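Local coordinates for protein iron transport multicopper oxidase FET3 (Saccharomyces cerevisiae, PDB 1ZPU) that oxidises ferrous to ferric iron with molecular oxygen, using four bound copper ions, for high-affinity iron uptake into the yeast cell, at residues A[242-256]-A[269-283]. Residues are numbered along the deposited sequence; the frame is centred on the assembly and turned at random.
With NAG (2-acetamido-2-deoxy-beta-D-glucopyranose), chain B; NAG (2-acetamido-2-deoxy-beta-D-glucopyranose), chain L; MAN (alpha-D-mannopyranose), chain H.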
loop_
_atom_site.group_PDB
_atom_site.type_symbol
_atom_site.label_atom_id
_atom_site.label_comp_id
_atom_site.label_asym_id
_atom_site.label_seq_id
_atom_site.Cartn_x
_atom_site.Cartn_y
_atom_site.Cartn_z
ATOM N N THR A 242 7.413 9.632 -27.674
ATOM C CA THR A 242 7.600 8.627 -28.711
ATOM C C THR A 242 8.446 9.153 -29.876
ATOM O O THR A 242 8.515 10.362 -30.106
ATOM C CB THR A 242 6.233 8.082 -29.208
ATOM O OG1 THR A 242 5.480 9.134 -29.813
ATOM C CG2 THR A 242 5.422 7.504 -28.043
ATOM N N LYS A 243 9.074 8.224 -30.597
ATOM C CA LYS A 243 9.990 8.512 -31.689
ATOM C C LYS A 243 9.262 8.900 -32.968
ATOM O O LYS A 243 8.052 8.734 -33.065
ATOM C CB LYS A 243 10.853 7.278 -31.957
ATOM C CG LYS A 243 11.378 6.626 -30.705
ATOM C CD LYS A 243 12.734 5.964 -30.887
ATOM C CE LYS A 243 13.304 5.616 -29.505
ATOM N NZ LYS A 243 14.785 5.355 -29.458
ATOM N N ASN A 244 10.011 9.406 -33.952
ATOM C CA ASN A 244 9.433 9.808 -35.228
ATOM C C ASN A 244 9.168 8.654 -36.190
ATOM O O ASN A 244 8.317 8.768 -37.074
ATOM C CB ASN A 244 10.266 10.909 -35.887
ATOM C CG ASN A 244 10.106 12.245 -35.183
ATOM O OD1 ASN A 244 9.350 12.350 -34.214
ATOM N ND2 ASN A 244 10.820 13.269 -35.657
ATOM N N ASP A 245 9.876 7.543 -36.006
ATOM C CA ASP A 245 9.721 6.378 -36.875
ATOM C C ASP A 245 8.605 5.417 -36.455
ATOM O O ASP A 245 8.523 4.974 -35.302
ATOM C CB ASP A 245 11.033 5.613 -36.965
ATOM C CG ASP A 245 12.108 6.395 -37.668
ATOM O OD1 ASP A 245 13.247 6.406 -37.148
ATOM O OD2 ASP A 245 11.822 6.995 -38.735
ATOM N N THR A 246 7.762 5.084 -37.421
ATOM C CA THR A 246 6.754 4.050 -37.252
ATOM C C THR A 246 7.317 2.723 -37.780
ATOM O O THR A 246 6.579 1.810 -38.123
ATOM C CB THR A 246 5.437 4.482 -37.949
ATOM O OG1 THR A 246 4.918 5.624 -37.256
ATOM C CG2 THR A 246 4.367 3.383 -37.918
ATOM N N ASP A 247 8.639 2.610 -37.816
ATOM C CA ASP A 247 9.266 1.462 -38.449
ATOM C C ASP A 247 9.474 0.256 -37.517
ATOM O O ASP A 247 9.358 -0.884 -37.958
ATOM C CB ASP A 247 10.551 1.872 -39.189
ATOM C CG ASP A 247 11.769 1.922 -38.282
ATOM O OD1 ASP A 247 11.714 2.571 -37.210
ATOM O OD2 ASP A 247 12.791 1.305 -38.652
ATOM N N LYS A 248 9.750 0.508 -36.240
ATOM C CA LYS A 248 10.110 -0.555 -35.298
ATOM C C LYS A 248 9.203 -0.605 -34.068
ATOM O O LYS A 248 8.651 0.408 -33.654
ATOM C CB LYS A 248 11.557 -0.373 -34.847
ATOM C CG LYS A 248 12.129 -1.584 -34.149
ATOM C CD LYS A 248 13.233 -1.188 -33.187
ATOM C CE LYS A 248 13.914 -2.414 -32.596
ATOM N NZ LYS A 248 14.817 -3.036 -33.611
ATOM N N ASN A 249 9.054 -1.789 -33.485
ATOM C CA ASN A 249 8.374 -1.918 -32.188
ATOM C C ASN A 249 9.348 -2.157 -31.032
ATOM O O ASN A 249 10.436 -2.702 -31.205
ATOM C CB ASN A 249 7.289 -3.005 -32.201
ATOM C CG ASN A 249 6.181 -2.725 -33.200
ATOM O OD1 ASN A 249 5.653 -1.623 -33.277
ATOM N ND2 ASN A 249 5.827 -3.737 -33.977
ATOM N N PHE A 250 8.936 -1.750 -29.842
ATOM C CA PHE A 250 9.822 -1.750 -28.686
ATOM C C PHE A 250 9.248 -2.525 -27.510
ATOM O O PHE A 250 8.038 -2.595 -27.325
ATOM C CB PHE A 250 10.101 -0.320 -28.266
ATOM C CG PHE A 250 10.816 0.479 -29.297
ATOM C CD1 PHE A 250 10.113 1.138 -30.301
ATOM C CD2 PHE A 250 12.204 0.590 -29.266
ATOM C CE1 PHE A 250 10.775 1.885 -31.245
ATOM C CE2 PHE A 250 12.866 1.341 -30.208
ATOM C CZ PHE A 250 12.147 1.989 -31.196
ATOM N N ALA A 251 10.136 -3.100 -26.715
ATOM C CA ALA A 251 9.732 -3.937 -25.597
ATOM C C ALA A 251 9.445 -3.107 -24.347
ATOM O O ALA A 251 10.256 -2.253 -23.965
ATOM C CB ALA A 251 10.811 -4.944 -25.314
ATOM N N ILE A 252 8.278 -3.332 -23.742
ATOM C CA ILE A 252 7.949 -2.817 -22.411
ATOM C C ILE A 252 8.302 -3.946 -21.448
ATOM O O ILE A 252 7.774 -5.048 -21.544
ATOM C CB ILE A 252 6.442 -2.476 -22.270
ATOM C CG1 ILE A 252 6.009 -1.414 -23.275
ATOM C CG2 ILE A 252 6.110 -2.026 -20.840
ATOM C CD1 ILE A 252 4.514 -1.347 -23.446
ATOM N N MET A 253 9.207 -3.670 -20.525
ATOM C CA MET A 253 9.837 -4.719 -19.740
ATOM C C MET A 253 9.553 -4.589 -18.250
ATOM O O MET A 253 9.725 -3.522 -17.670
ATOM C CB MET A 253 11.335 -4.655 -19.988
ATOM C CG MET A 253 12.021 -5.996 -19.880
ATOM S SD MET A 253 11.808 -7.068 -21.311
ATOM C CE MET A 253 11.079 -5.922 -22.443
ATOM N N GLN A 254 9.104 -5.677 -17.641
ATOM C CA GLN A 254 8.984 -5.746 -16.184
ATOM C C GLN A 254 9.757 -6.964 -15.623
ATOM O O GLN A 254 9.765 -8.049 -16.223
ATOM C CB GLN A 254 7.509 -5.672 -15.721
ATOM C CG GLN A 254 6.698 -6.894 -15.915
ATOM C CD GLN A 254 5.180 -6.640 -15.853
ATOM O OE1 GLN A 254 4.496 -6.709 -16.872
ATOM N NE2 GLN A 254 4.648 -6.393 -14.654
ATOM N N LYS A 255 10.424 -6.771 -14.488
ATOM C CA LYS A 255 11.303 -7.806 -13.947
ATOM C C LYS A 255 11.085 -7.982 -12.449
ATOM O O LYS A 255 10.941 -6.989 -11.734
ATOM C CB LYS A 255 12.761 -7.413 -14.226
ATOM C CG LYS A 255 13.770 -8.508 -13.992
ATOM C CD LYS A 255 15.184 -7.994 -14.186
ATOM C CE LYS A 255 16.182 -9.127 -14.368
ATOM N NZ LYS A 255 15.806 -10.362 -13.610
ATOM N N PHE A 256 11.049 -9.236 -11.990
ATOM C CA PHE A 256 10.957 -9.552 -10.565
ATOM C C PHE A 256 12.158 -8.977 -9.821
ATOM O O PHE A 256 13.279 -8.958 -10.354
ATOM C CB PHE A 256 11.046 -11.059 -10.364
ATOM C CG PHE A 256 9.733 -11.771 -10.269
ATOM C CD1 PHE A 256 9.169 -12.361 -11.389
ATOM C CD2 PHE A 256 9.114 -11.943 -9.034
ATOM C CE1 PHE A 256 7.985 -13.046 -11.289
ATOM C CE2 PHE A 256 7.928 -12.636 -8.916
ATOM C CZ PHE A 256 7.351 -13.187 -10.041
ATOM N N GLN A 269 9.395 -17.494 -15.002
ATOM C CA GLN A 269 9.796 -16.387 -15.863
ATOM C C GLN A 269 10.042 -15.156 -15.009
ATOM O O GLN A 269 9.104 -14.505 -14.563
ATOM C CB GLN A 269 8.739 -16.113 -16.936
ATOM C CG GLN A 269 8.663 -17.201 -18.002
ATOM C CD GLN A 269 9.988 -17.380 -18.764
ATOM O OE1 GLN A 269 10.514 -16.427 -19.359
ATOM N NE2 GLN A 269 10.529 -18.598 -18.742
ATOM N N LEU A 270 11.310 -14.864 -14.749
ATOM C CA LEU A 270 11.659 -13.749 -13.885
ATOM C C LEU A 270 11.407 -12.418 -14.570
ATOM O O LEU A 270 11.067 -11.412 -13.909
ATOM C CB LEU A 270 13.111 -13.838 -13.439
ATOM C CG LEU A 270 13.501 -14.906 -12.425
ATOM C CD1 LEU A 270 14.973 -14.731 -12.062
ATOM C CD2 LEU A 270 12.593 -14.872 -11.188
ATOM N N ASN A 271 11.572 -12.393 -15.887
ATOM C CA ASN A 271 11.307 -11.157 -16.610
ATOM C C ASN A 271 10.306 -11.301 -17.738
ATOM O O ASN A 271 10.352 -12.247 -18.476
ATOM C CB ASN A 271 12.599 -10.385 -16.983
ATOM C CG ASN A 271 13.729 -11.275 -17.407
ATOM O OD1 ASN A 271 13.609 -11.981 -18.389
ATOM N ND2 ASN A 271 14.852 -11.228 -16.683
ATOM N N ALA A 272 9.377 -10.364 -17.826
ATOM C CA ALA A 272 8.243 -10.454 -18.737
ATOM C C ALA A 272 8.255 -9.320 -19.763
ATOM O O ALA A 272 8.552 -8.172 -19.428
ATOM C CB ALA A 272 6.970 -10.433 -17.967
ATOM N N THR A 273 7.938 -9.653 -21.015
ATOM C CA THR A 273 7.969 -8.687 -22.115
ATOM C C THR A 273 6.563 -8.332 -22.589
ATOM O O THR A 273 5.749 -9.213 -22.874
ATOM C CB THR A 273 8.747 -9.214 -23.366
ATOM O OG1 THR A 273 10.046 -9.702 -23.005
ATOM C CG2 THR A 273 8.873 -8.142 -24.419
ATOM N N SER A 274 6.301 -7.034 -22.684
ATOM C CA SER A 274 5.117 -6.513 -23.356
ATOM C C SER A 274 5.533 -5.633 -24.535
ATOM O O SER A 274 6.725 -5.446 -24.786
ATOM C CB SER A 274 4.237 -5.733 -22.396
ATOM O OG SER A 274 3.309 -6.597 -21.768
ATOM N N TYR A 275 4.562 -5.097 -25.268
ATOM C CA TYR A 275 4.869 -4.496 -26.554
ATOM C C TYR A 275 4.416 -3.063 -26.723
ATOM O O TYR A 275 3.229 -2.766 -26.714
ATOM C CB TYR A 275 4.278 -5.329 -27.692
ATOM C CG TYR A 275 4.364 -6.802 -27.445
ATOM C CD1 TYR A 275 3.206 -7.561 -27.286
ATOM C CD2 TYR A 275 5.603 -7.440 -27.343
ATOM C CE1 TYR A 275 3.271 -8.910 -27.047
ATOM C CE2 TYR A 275 5.678 -8.793 -27.102
ATOM C CZ TYR A 275 4.501 -9.522 -26.951
ATOM O OH TYR A 275 4.559 -10.877 -26.713
ATOM N N MET A 276 5.387 -2.180 -26.905
ATOM C CA MET A 276 5.116 -0.843 -27.408
ATOM C C MET A 276 5.112 -0.894 -28.945
ATOM O O MET A 276 6.163 -1.049 -29.591
ATOM C CB MET A 276 6.137 0.158 -26.879
ATOM C CG MET A 276 5.798 1.588 -27.171
ATOM S SD MET A 276 7.007 2.651 -26.388
ATOM C CE MET A 276 6.684 4.220 -27.186
ATOM N N VAL A 277 3.910 -0.783 -29.509
ATOM C CA VAL A 277 3.684 -1.016 -30.927
ATOM C C VAL A 277 3.504 0.281 -31.723
ATOM O O VAL A 277 2.490 0.963 -31.599
ATOM C CB VAL A 277 2.462 -1.945 -31.164
ATOM C CG1 VAL A 277 2.298 -2.229 -32.624
ATOM C CG2 VAL A 277 2.603 -3.250 -30.397
ATOM N N TYR A 278 4.494 0.611 -32.544
ATOM C CA TYR A 278 4.392 1.738 -33.452
ATOM C C TYR A 278 3.791 1.247 -34.753
ATOM O O TYR A 278 3.088 1.983 -35.427
ATOM C CB TYR A 278 5.768 2.347 -33.737
ATOM C CG TYR A 278 6.375 3.215 -32.653
ATOM C CD1 TYR A 278 6.851 2.662 -31.468
ATOM C CD2 TYR A 278 6.531 4.585 -32.845
ATOM C CE1 TYR A 278 7.426 3.452 -30.492
ATOM C CE2 TYR A 278 7.115 5.385 -31.876
ATOM C CZ TYR A 278 7.559 4.814 -30.703
ATOM O OH TYR A 278 8.138 5.605 -29.741
ATOM N N ASN A 279 4.089 -0.001 -35.101
ATOM C CA ASN A 279 3.666 -0.585 -36.366
ATOM C C ASN A 279 2.958 -1.920 -36.134
ATOM O O ASN A 279 3.561 -2.892 -35.675
ATOM C CB ASN A 279 4.870 -0.759 -37.291
ATOM C CG ASN A 279 4.480 -1.182 -38.682
ATOM O OD1 ASN A 279 3.379 -1.686 -38.909
ATOM N ND2 ASN A 279 5.385 -0.952 -39.635
ATOM N N LYS A 280 1.670 -1.951 -36.452
ATOM C CA LYS A 280 0.811 -3.093 -36.131
ATOM C C LYS A 280 1.177 -4.341 -36.905
ATOM O O LYS A 280 0.714 -5.434 -36.600
ATOM C CB LYS A 280 -0.650 -2.751 -36.398
ATOM C CG LYS A 280 -1.271 -1.868 -35.327
ATOM C CD LYS A 280 -2.723 -2.267 -35.043
ATOM C CE LYS A 280 -3.621 -1.927 -36.216
ATOM N NZ LYS A 280 -3.357 -0.524 -36.668
ATOM N N THR A 281 2.049 -4.167 -37.884
ATOM C CA THR A 281 2.284 -5.170 -38.880
ATOM C C THR A 281 3.721 -5.685 -38.768
ATOM O O THR A 281 4.048 -6.767 -39.257
ATOM C CB THR A 281 1.900 -4.538 -40.215
ATOM O OG1 THR A 281 0.853 -5.299 -40.809
ATOM C CG2 THR A 281 3.061 -4.351 -41.135
ATOM N N ALA A 282 4.548 -4.923 -38.058
ATOM C CA ALA A 282 5.953 -5.258 -37.876
ATOM C C ALA A 282 6.175 -6.374 -36.840
ATOM O O ALA A 282 5.231 -6.847 -36.214
ATOM C CB ALA A 282 6.744 -4.004 -37.527
ATOM N N ALA A 283 7.429 -6.793 -36.690
ATOM C CA ALA A 283 7.813 -7.845 -35.768
ATOM C C ALA A 283 7.531 -7.425 -34.344
ATOM O O ALA A 283 7.878 -6.313 -33.950
ATOM C CB ALA A 283 9.289 -8.153 -35.934
HETATM C C1 NAG B . 5.338 -1.827 -40.781
HETATM C C2 NAG B . 5.270 -0.858 -41.962
HETATM C C3 NAG B . 5.368 -1.627 -43.271
HETATM C C4 NAG B . 6.668 -2.431 -43.275
HETATM C C5 NAG B . 6.671 -3.330 -42.042
HETATM C C6 NAG B . 7.946 -4.139 -41.897
HETATM C C7 NAG B . 4.098 1.261 -41.850
HETATM C C8 NAG B . 3.266 1.986 -42.867
HETATM N N2 NAG B . 4.053 -0.071 -41.929
HETATM O O3 NAG B . 5.293 -0.732 -44.359
HETATM O O4 NAG B . 6.753 -3.217 -44.442
HETATM O O5 NAG B . 6.541 -2.557 -40.876
HETATM O O6 NAG B . 7.656 -5.163 -40.977
HETATM O O7 NAG B . 4.768 1.893 -41.013
HETATM C C1 NAG L . 16.095 -11.348 -17.459
HETATM C C2 NAG L . 16.890 -12.375 -18.257
HETATM C C3 NAG L . 18.400 -12.341 -17.985
HETATM C C4 NAG L . 18.973 -10.965 -18.238
HETATM C C5 NAG L . 18.170 -10.031 -17.332
HETATM C C6 NAG L . 18.626 -8.585 -17.501
HETATM C C7 NAG L . 16.146 -14.583 -18.975
HETATM C C8 NAG L . 15.816 -14.084 -20.355
HETATM N N2 NAG L . 16.377 -13.694 -17.997
HETATM O O3 NAG L . 19.093 -13.214 -18.845
HETATM O O4 NAG L . 20.355 -11.021 -17.937
HETATM O O5 NAG L . 16.759 -10.100 -17.601
HETATM O O6 NAG L . 18.248 -8.133 -18.781
HETATM O O7 NAG L . 16.196 -15.800 -18.796
HETATM C C1 MAN H . 5.292 -21.314 -17.178
HETATM C C2 MAN H . 5.858 -19.906 -17.041
HETATM C C3 MAN H . 6.294 -19.620 -15.611
HETATM C C4 MAN H . 5.184 -19.995 -14.641
HETATM C C5 MAN H . 4.771 -21.437 -14.838
HETATM C C6 MAN H . 3.613 -21.764 -13.915
HETATM O O2 MAN H . 4.858 -18.982 -17.372
HETATM O O3 MAN H . 6.583 -18.248 -15.457
HETATM O O4 MAN H . 5.618 -19.813 -13.321
HETATM O O5 MAN H . 4.338 -21.596 -16.171
HETATM O O6 MAN H . 3.167 -23.060 -14.238
#
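The rings of Phe250 and Tyr278 meet obliquely, planes at 64°, with Phe250 CD1 3.6 Å from Tyr278 CE1. Over one face of Phe250 lies Lys248 CD, offset toward the rim; at the edge of the Tyr278 ring sits the carbonyl oxygen of Lys243, and the Phe256 ring likewise turns its edge to Leu270 O. CG of Tyr278 stands anti to its own carbonyl carbon (chi1 -76°), which carries the ring in among residues 242-248, where OH accepts a nearly straight bond from Lys243 N at 2.9 Å and also pairs with His208. A leucine here would probably leave Lys243 N and His208 without this shared partner and open a gap beside Phe250. The amide of Asn249 ties the loop to the chain beyond the strand: OD1 takes Asn279 N on a lone pair at 2.9 Å and a weak, bent bond from Tyr278 N, while ND2 gives to Asn279 O at 3.0 Å and to Ala283 O. Asn279 OD1 closes an Asx turn with Thr281 N, and its ND2 carries an N-linked glycan, as does that of Asn271, beside which Lys255 runs. Between these ends the strands form an antiparallel ladder from Phe250-Met276 to Lys255-Asn271, with Ile252 CG1 3.9 Å from Met276 CB. In this second cupredoxin-like domain, strand 250-256 lies between 271-277 and 201-205, and strand 179-181 borders 271-277 in parallel, its Trp180 touching Ile252 and Met276.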